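Local coordinates for uncharacterized protein MJ0327 (Methanocaldococcus jannaschii DSM 2661, PDB 2QTD) that is of unknown function but has a ribonuclease H-like fold and may, as a dinitrogenase iron-molybdenum cofactor family member, handle a metal cluster or its precursor, at residues S10-D14 / K15-S19; R30-N34 / E35-T39; S92-E96 / G97-K101. One frame throughout, in Å; residues are numbered along the deposited sequence. Where two conformers were deposited one is given.

Interaction 1 of 3, residues S10-D14 / K15-S19; sequences SMDVD and KISNS
Asp-12 N donates to Lys-15 O at 2.7 Å. This bond closes a tight turn at the end of strand 5-11. The backbone angles of Val-13 and Asp-14, the two residues inside it, fit a type I turn. The chain then runs back beside the strand. Met-11 and Ile-16 form a single backbone bridge. Next to it, Ser-17 N gives a straight bond to Ser-10 O (3.1 Å, 170° at the hydrogen).

The side chains part onto two sides. On the inner side Met-11, here selenomethionine, bends at chi2 and chi3 (-66° and -57°). The bends bring SE against Ile-16 CG1 at 3.9 Å, while CE rests near the Lys-15 carbonyl. Val-87 and Asn-90 of helix 87-95 cover this patch, the first on Met-11 and the second on Ile-16. On the other side the Asp-12 carboxylate lies against the Ser-17 methylene, with OD1 3.3 Å from CB. Asp-12 OD2 accepts from a water at 2.6 Å, and that water accepts from Asn-18 N. A second water donates to Ser-17 O at 2.7 Å and is also hydrogen-bonded to Ser-10 OG. Ser-17 OG donates to Ser-19 O at 2.7 Å, coming from above the carbonyl plane.

Lys-15 lies alongside Asp-14 and extends beyond CG. Its NZ stays 4.9 Å from Asp-12 OD2, too far for a salt bridge, though the opposite charges may still attract weakly. The backbone N of Lys-15 is buried without a partner. The loop is thus set by its backbone bonds, with serine hydroxyls and two waters adding to them. Through its water, the Asp-12 carboxylate ties the turn to the returning chain.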
loop_
_atom_site.group_PDB
_atom_site.type_symbol
_atom_site.label_atom_id
_atom_site.label_comp_id
_atom_site.label_asym_id
_atom_site.label_seq_id
_atom_site.Cartn_x
_atom_site.Cartn_y
_atom_site.Cartn_z
ATOM N N SER A 10 -1.091 -2.998 2.596
ATOM C CA SER A 10 -1.862 -3.440 3.764
ATOM C C SER A 10 -1.597 -4.935 3.988
ATOM O O SER A 10 -1.953 -5.760 3.164
ATOM C CB SER A 10 -3.318 -3.159 3.474
ATOM O OG SER A 10 -3.758 -3.871 2.334
HETATM N N MSE A 11 -0.965 -5.257 5.117
HETATM C CA MSE A 11 -0.467 -6.616 5.392
HETATM C C MSE A 11 -1.088 -7.311 6.610
HETATM O O MSE A 11 -1.290 -6.726 7.677
HETATM C CB MSE A 11 1.062 -6.608 5.580
HETATM C CG MSE A 11 1.851 -6.228 4.327
HETATM SE SE MSE A 11 1.633 -7.574 2.932
HETATM C CE MSE A 11 2.247 -9.251 3.834
ATOM N N ASP A 12 -1.386 -8.601 6.438
ATOM C CA ASP A 12 -1.535 -9.536 7.581
ATOM C C ASP A 12 -0.193 -10.260 7.761
ATOM O O ASP A 12 0.715 -10.104 6.951
ATOM C CB ASP A 12 -2.649 -10.546 7.328
ATOM C CG ASP A 12 -4.042 -9.949 7.471
ATOM O OD1 ASP A 12 -4.226 -8.836 8.017
ATOM O OD2 ASP A 12 -4.973 -10.633 7.062
ATOM N N VAL A 13 -0.053 -11.053 8.811
ATOM C CA VAL A 13 1.257 -11.676 9.058
ATOM C C VAL A 13 1.672 -12.611 7.926
ATOM O O VAL A 13 2.847 -12.661 7.608
ATOM C CB VAL A 13 1.382 -12.392 10.454
ATOM C CG1 VAL A 13 1.141 -11.402 11.566
ATOM C CG2 VAL A 13 0.462 -13.626 10.579
ATOM N N ASP A 14 0.696 -13.261 7.283
ATOM C CA ASP A 14 0.926 -14.307 6.266
ATOM C C ASP A 14 0.631 -13.922 4.806
ATOM O O ASP A 14 0.967 -14.680 3.899
ATOM C CB ASP A 14 0.169 -15.607 6.654
ATOM C CG ASP A 14 -1.323 -15.381 7.031
ATOM O OD1 ASP A 14 -1.755 -14.216 7.208
ATOM O OD2 ASP A 14 -2.055 -16.385 7.207
ATOM N N LYS A 15 0.069 -12.734 4.567
ATOM C CA LYS A 15 -0.485 -12.375 3.256
ATOM C C LYS A 15 -0.943 -10.926 3.259
ATOM O O LYS A 15 -1.075 -10.328 4.335
ATOM C CB LYS A 15 -1.661 -13.304 2.916
ATOM C CG LYS A 15 -2.741 -13.337 3.981
ATOM C CD LYS A 15 -4.005 -14.047 3.485
ATOM C CE LYS A 15 -5.178 -13.842 4.471
ATOM N NZ LYS A 15 -6.500 -13.994 3.784
ATOM N N ILE A 16 -1.196 -10.381 2.060
ATOM C CA ILE A 16 -1.880 -9.113 1.899
ATOM C C ILE A 16 -3.253 -9.290 2.544
ATOM O O ILE A 16 -3.906 -10.339 2.351
ATOM C CB ILE A 16 -1.980 -8.695 0.396
ATOM C CG1 ILE A 16 -0.574 -8.478 -0.212
ATOM C CG2 ILE A 16 -2.797 -7.383 0.264
ATOM C CD1 ILE A 16 -0.561 -8.174 -1.731
ATOM N N SER A 17 -3.675 -8.304 3.332
ATOM C CA SER A 17 -4.901 -8.395 4.101
ATOM C C SER A 17 -6.126 -8.195 3.206
ATOM O O SER A 17 -6.026 -7.692 2.087
ATOM C CB SER A 17 -4.950 -7.326 5.190
ATOM O OG SER A 17 -4.907 -6.047 4.560
ATOM N N ASN A 18 -7.279 -8.507 3.785
ATOM C CA ASN A 18 -8.555 -8.332 3.074
ATOM C C ASN A 18 -8.906 -6.874 2.816
ATOM O O ASN A 18 -9.567 -6.580 1.811
ATOM C CB ASN A 18 -9.705 -8.982 3.837
ATOM C CG ASN A 18 -9.638 -10.517 3.859
ATOM O OD1 ASN A 18 -8.842 -11.151 3.173
ATOM N ND2 ASN A 18 -10.507 -11.115 4.664
ATOM N N SER A 19 -8.483 -5.977 3.708
ATOM C CA SER A 19 -8.703 -4.537 3.539
ATOM C C SER A 19 -7.616 -3.683 4.148
ATOM O O SER A 19 -6.779 -4.137 4.968
ATOM C CB SER A 19 -10.084 -4.161 4.112
ATOM O OG SER A 19 -10.068 -4.026 5.500
HETATM O O HOH W 1 -6.189 -5.024 1.691
HETATM O O HOH W 2 -7.326 -9.759 6.230
#

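Interaction 2 of 3, residues R30-N34 / E35-T39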
loop_
_atom_site.group_PDB
_atom_site.type_symbol
_atom_site.label_atom_id
_atom_site.label_comp_id
_atom_site.label_asym_id
_atom_site.label_seq_id
_atom_site.Cartn_x
_atom_site.Cartn_y
_atom_site.Cartn_z
ATOM N N ARG A 30 10.287 1.250 -0.055
ATOM C CA ARG A 30 10.954 2.245 -0.896
ATOM C C ARG A 30 11.474 1.494 -2.105
ATOM O O ARG A 30 12.242 0.552 -1.954
ATOM C CB ARG A 30 12.129 2.937 -0.193
ATOM C CG ARG A 30 13.149 3.636 -1.070
ATOM C CD ARG A 30 12.569 4.739 -1.873
ATOM N NE ARG A 30 12.008 5.785 -1.022
ATOM C CZ ARG A 30 11.410 6.890 -1.481
ATOM N NH1 ARG A 30 11.316 7.128 -2.791
ATOM N NH2 ARG A 30 10.929 7.781 -0.609
ATOM N N ILE A 31 11.061 1.937 -3.289
ATOM C CA ILE A 31 11.456 1.342 -4.564
ATOM C C ILE A 31 12.309 2.378 -5.250
ATOM O O ILE A 31 11.937 3.554 -5.292
ATOM C CB ILE A 31 10.259 1.015 -5.450
ATOM C CG1 ILE A 31 9.412 -0.121 -4.842
ATOM C CG2 ILE A 31 10.783 0.690 -6.924
ATOM C CD1 ILE A 31 7.874 -0.097 -5.228
ATOM N N ASP A 32 13.481 1.980 -5.735
ATOM C CA ASP A 32 14.401 2.918 -6.327
ATOM C C ASP A 32 15.105 2.247 -7.459
ATOM O O ASP A 32 15.430 1.059 -7.352
ATOM C CB ASP A 32 15.440 3.370 -5.323
ATOM C CG ASP A 32 15.777 4.811 -5.468
ATOM O OD1 ASP A 32 15.802 5.305 -6.624
ATOM O OD2 ASP A 32 15.957 5.454 -4.405
ATOM N N ASP A 33 15.278 2.996 -8.544
ATOM C CA ASP A 33 15.751 2.460 -9.803
ATOM C C ASP A 33 15.117 1.097 -10.071
ATOM O O ASP A 33 15.822 0.117 -10.314
ATOM C CB ASP A 33 17.288 2.407 -9.758
ATOM C CG ASP A 33 17.927 3.792 -9.829
ATOM O OD1 ASP A 33 17.474 4.631 -10.653
ATOM O OD2 ASP A 33 18.897 4.030 -9.077
ATOM N N ASN A 34 13.778 1.060 -9.954
ATOM C CA ASN A 34 12.958 -0.159 -10.099
ATOM C C ASN A 34 13.291 -1.363 -9.182
ATOM O O ASN A 34 12.991 -2.498 -9.536
ATOM C CB ASN A 34 12.966 -0.604 -11.585
ATOM C CG ASN A 34 12.400 0.463 -12.522
ATOM O OD1 ASN A 34 11.371 1.071 -12.228
ATOM N ND2 ASN A 34 13.066 0.678 -13.663
ATOM N N GLU A 35 13.903 -1.118 -8.014
ATOM C CA GLU A 35 14.265 -2.173 -7.070
ATOM C C GLU A 35 13.770 -1.783 -5.692
ATOM O O GLU A 35 13.882 -0.617 -5.357
ATOM C CB GLU A 35 15.777 -2.325 -7.013
ATOM C CG GLU A 35 16.239 -3.465 -6.109
ATOM C CD GLU A 35 17.656 -3.863 -6.351
ATOM O OE1 GLU A 35 18.558 -3.123 -5.915
ATOM O OE2 GLU A 35 17.855 -4.920 -6.980
ATOM N N VAL A 36 13.292 -2.741 -4.901
ATOM C CA VAL A 36 13.039 -2.500 -3.469
ATOM C C VAL A 36 14.337 -2.227 -2.704
ATOM O O VAL A 36 15.264 -3.051 -2.719
ATOM C CB VAL A 36 12.293 -3.647 -2.745
ATOM C CG1 VAL A 36 12.101 -3.297 -1.301
ATOM C CG2 VAL A 36 10.871 -3.850 -3.335
ATOM N N LYS A 37 14.414 -1.067 -2.072
ATOM C CA LYS A 37 15.626 -0.666 -1.346
ATOM C C LYS A 37 15.503 -0.830 0.152
ATOM O O LYS A 37 16.509 -1.078 0.845
ATOM C CB LYS A 37 15.982 0.776 -1.662
ATOM C CG LYS A 37 16.398 1.050 -3.105
ATOM C CD LYS A 37 17.472 0.098 -3.591
ATOM C CE LYS A 37 18.119 0.594 -4.851
ATOM N NZ LYS A 37 19.166 -0.316 -5.361
ATOM N N SER A 38 14.296 -0.658 0.681
ATOM C CA SER A 38 14.095 -0.799 2.100
ATOM C C SER A 38 12.631 -1.067 2.449
ATOM O O SER A 38 11.717 -0.875 1.611
ATOM C CB SER A 38 14.536 0.484 2.809
ATOM O OG SER A 38 13.598 1.489 2.534
ATOM N N THR A 39 12.419 -1.504 3.695
ATOM C CA THR A 39 11.122 -1.846 4.209
ATOM C C THR A 39 10.992 -1.388 5.650
ATOM O O THR A 39 11.971 -1.249 6.379
ATOM C CB THR A 39 10.806 -3.380 4.125
ATOM O OG1 THR A 39 11.657 -4.102 5.014
ATOM C CG2 THR A 39 10.950 -3.898 2.616
#
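Arg-30 to Asp-32 pair with Glu-35 to Ser-38 in a beta hairpin. A type I' turn from Asp-32 to Glu-35 connects the strands, and a classic beta bulge follows. Asp-33 and Asn-34, in the turn, both have positive phi, a conformation that Asp and Asn tolerate well. From the turn, Asn-34 OD1 reaches out of the hairpin to accept from Ile-3 N.

Backbone bonds come first. Asp-32 N donates to Glu-35 O and Glu-35 N returns a bond to Asp-32 O, both at 2.7 Å. At the bulge, Lys-37 and Ser-38 both face Arg-30. Lys-37 N donates to Arg-30 O at 2.7 Å, and Arg-30 N to Ser-38 O at 3.1 Å.

Apolar packing lies on the face of Ile-31 and Val-36, a non-hydrogen-bonded pair. Ile-31 CG1 is 4.3 Å from Val-36 CG2, and helix 87-95 packs on both residues.

The other face carries the polar chains. Arg-30 CB meets Ser-38 OG at 3.4 Å. Lys-37 bends at chi2 (-51°), and its CG lies 3.3 Å from Asp-32 CB as the chain passes over that residue.

One salt bridge lies along the second strand. Lys-37 NZ meets Glu-35 OE1 at 2.9 Å, on the anti side and 19° out of the carboxylate plane.

Interaction 3 of 3, residues S92-E96 / G97-K101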
loop_
_atom_site.group_PDB
_atom_site.type_symbol
_atom_site.label_atom_id
_atom_site.label_comp_id
_atom_site.label_asym_id
_atom_site.label_seq_id
_atom_site.Cartn_x
_atom_site.Cartn_y
_atom_site.Cartn_z
ATOM N N SER A 92 6.269 -6.661 -7.621
ATOM C CA SER A 92 6.706 -6.856 -9.013
ATOM C C SER A 92 5.684 -6.335 -10.034
ATOM O O SER A 92 6.050 -5.624 -10.984
ATOM C CB SER A 92 7.014 -8.336 -9.308
ATOM O OG SER A 92 8.018 -8.838 -8.446
ATOM N N LEU A 93 4.410 -6.708 -9.859
ATOM C CA LEU A 93 3.322 -6.232 -10.732
ATOM C C LEU A 93 3.213 -4.707 -10.722
ATOM O O LEU A 93 3.007 -4.085 -11.766
ATOM C CB LEU A 93 1.992 -6.884 -10.345
ATOM C CG LEU A 93 1.833 -8.384 -10.673
ATOM C CD1 LEU A 93 0.570 -8.947 -9.969
ATOM C CD2 LEU A 93 1.747 -8.613 -12.176
ATOM N N PHE A 94 3.380 -4.110 -9.546
ATOM C CA PHE A 94 3.342 -2.651 -9.370
ATOM C C PHE A 94 4.427 -1.979 -10.222
ATOM O O PHE A 94 4.165 -1.104 -11.033
ATOM C CB PHE A 94 3.473 -2.263 -7.887
ATOM C CG PHE A 94 3.523 -0.788 -7.656
ATOM C CD1 PHE A 94 2.367 -0.043 -7.625
ATOM C CD2 PHE A 94 4.741 -0.124 -7.585
ATOM C CE1 PHE A 94 2.407 1.336 -7.458
ATOM C CE2 PHE A 94 4.786 1.259 -7.440
ATOM C CZ PHE A 94 3.599 1.977 -7.346
ATOM N N ILE A 95 5.641 -2.454 -10.032
ATOM C CA ILE A 95 6.820 -1.921 -10.762
ATOM C C ILE A 95 6.655 -2.068 -12.255
ATOM O O ILE A 95 6.953 -1.129 -12.996
ATOM C CB ILE A 95 8.116 -2.587 -10.292
ATOM C CG1 ILE A 95 8.415 -2.151 -8.868
ATOM C CG2 ILE A 95 9.296 -2.220 -11.229
ATOM C CD1 ILE A 95 9.579 -2.858 -8.166
ATOM N N GLU A 96 6.091 -3.197 -12.684
ATOM C CA GLU A 96 5.821 -3.479 -14.102
ATOM C C GLU A 96 4.688 -2.647 -14.738
ATOM O O GLU A 96 4.506 -2.684 -15.974
ATOM C CB GLU A 96 5.520 -4.980 -14.277
ATOM C CG GLU A 96 6.750 -5.873 -14.079
ATOM C CD GLU A 96 6.438 -7.367 -13.910
ATOM O OE1 GLU A 96 5.260 -7.768 -13.775
ATOM O OE2 GLU A 96 7.405 -8.162 -13.926
ATOM N N GLY A 97 3.922 -1.929 -13.915
ATOM C CA GLY A 97 2.830 -1.129 -14.386
ATOM C C GLY A 97 1.549 -1.903 -14.630
ATOM O O GLY A 97 0.663 -1.385 -15.317
ATOM N N GLU A 98 1.414 -3.081 -13.995
ATOM C CA GLU A 98 0.346 -4.062 -14.244
ATOM C C GLU A 98 -0.816 -4.157 -13.240
ATOM O O GLU A 98 -1.756 -4.918 -13.473
ATOM C CB GLU A 98 0.980 -5.445 -14.454
ATOM C CG GLU A 98 1.926 -5.433 -15.646
ATOM C CD GLU A 98 2.414 -6.785 -16.095
ATOM O OE1 GLU A 98 1.959 -7.815 -15.554
ATOM O OE2 GLU A 98 3.270 -6.801 -17.010
ATOM N N LEU A 99 -0.802 -3.346 -12.186
ATOM C CA LEU A 99 -1.922 -3.193 -11.221
ATOM C C LEU A 99 -2.858 -2.082 -11.642
ATOM O O LEU A 99 -2.442 -0.985 -12.161
ATOM C CB LEU A 99 -1.422 -2.919 -9.778
ATOM C CG LEU A 99 -0.611 -4.014 -9.086
ATOM C CD1 LEU A 99 -0.285 -3.598 -7.614
ATOM C CD2 LEU A 99 -1.267 -5.434 -9.125
ATOM N N SER A 100 -4.123 -2.369 -11.403
ATOM C CA SER A 100 -5.216 -1.436 -11.684
ATOM C C SER A 100 -5.387 -0.427 -10.566
ATOM O O SER A 100 -5.184 -0.749 -9.376
ATOM C CB SER A 100 -6.488 -2.214 -11.852
ATOM O OG SER A 100 -6.351 -3.002 -12.967
ATOM N N LYS A 101 -5.723 0.801 -10.951
ATOM C CA LYS A 101 -5.920 1.918 -10.035
ATOM C C LYS A 101 -7.380 1.928 -9.598
ATOM O O LYS A 101 -8.304 1.874 -10.435
ATOM C CB LYS A 101 -5.500 3.227 -10.751
ATOM C CG LYS A 101 -5.446 4.479 -9.887
ATOM C CD LYS A 101 -4.907 5.669 -10.707
ATOM C CE LYS A 101 -4.737 6.897 -9.836
ATOM N NZ LYS A 101 -4.083 8.020 -10.617
#
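A Schellman motif ends helix 87-95, and Leu-93 and Phe-94 supply its two backbone acceptors. Glu-98 N donates to Leu-93 O at 2.9 Å. Inside that bond, Gly-97 N donates to Phe-94 O at 3.0 Å. The chain reverses at Gly-97, where phi is 82°, a value that favours glycine. A CB at this position would also clash with Glu-96 O.

After the cap the chain leaves the helix and brings Leu-99 back against its last turn. The two methyls of Leu-99 straddle neighbouring helix residues. CD2 touches Leu-93 CB at 3.8 Å, and the two leucine side chains cross at about a right angle. CD1 reaches Phe-94 CB at 4.0 Å and sits at the edge of the phenyl ring, near its plane. With CG anti to the backbone N (chi1 177°), the Phe-94 ring is carried off the helix toward the sheet, where it packs on Val-7 and Ile-61 and stacks edge-to-face with Tyr-80. Leu-99 also touches Ile-61. With an alanine here both methyls would be gone, and a gap would probably open between Leu-93, Phe-94 and Ile-61, leaving the outgoing chain less firmly held against the helix.

The outer side is polar and exposed. Glu-96 and Glu-98 carry like charges close together, with their carboxylate planes 42° apart. The negative end of the helix dipole is close by, so both groups may be somewhat easier to protonate than a lone glutamate. Leu-93 separates this charged side from the packed one. Its CD1 leans toward Leu-99 CD2 at 4.1 Å, while its CD2 lies 3.5 Å from Glu-98 OE1.

Interactions 2 and 3 touch directly. The hairpin face that carries Ile-31 lies under the last turn of helix 87-95: Ile-31 CD1 is 3.9 Å from Phe-94 CD2, and Asn-34 O is 3.7 Å from Ile-95 CD1. Their centres are about 14 Å apart. Interaction 1 stands apart, its centre about 20 Å from interaction 2's and about 18 Å from interaction 3's, with nearest atoms about 9 and 7 Å away. Strands 5-11 and 25-32, neighbours in the sheet, relate it to interaction 2. Helix 87-95 touches residues of interactions 1 and 2, and its last turn is part of interaction 3. Tetraethylene glycol, probably from the crystallisation liquor, is bound beside Val-13, Arg-30 and Gly-97, with nothing to indicate one common pocket.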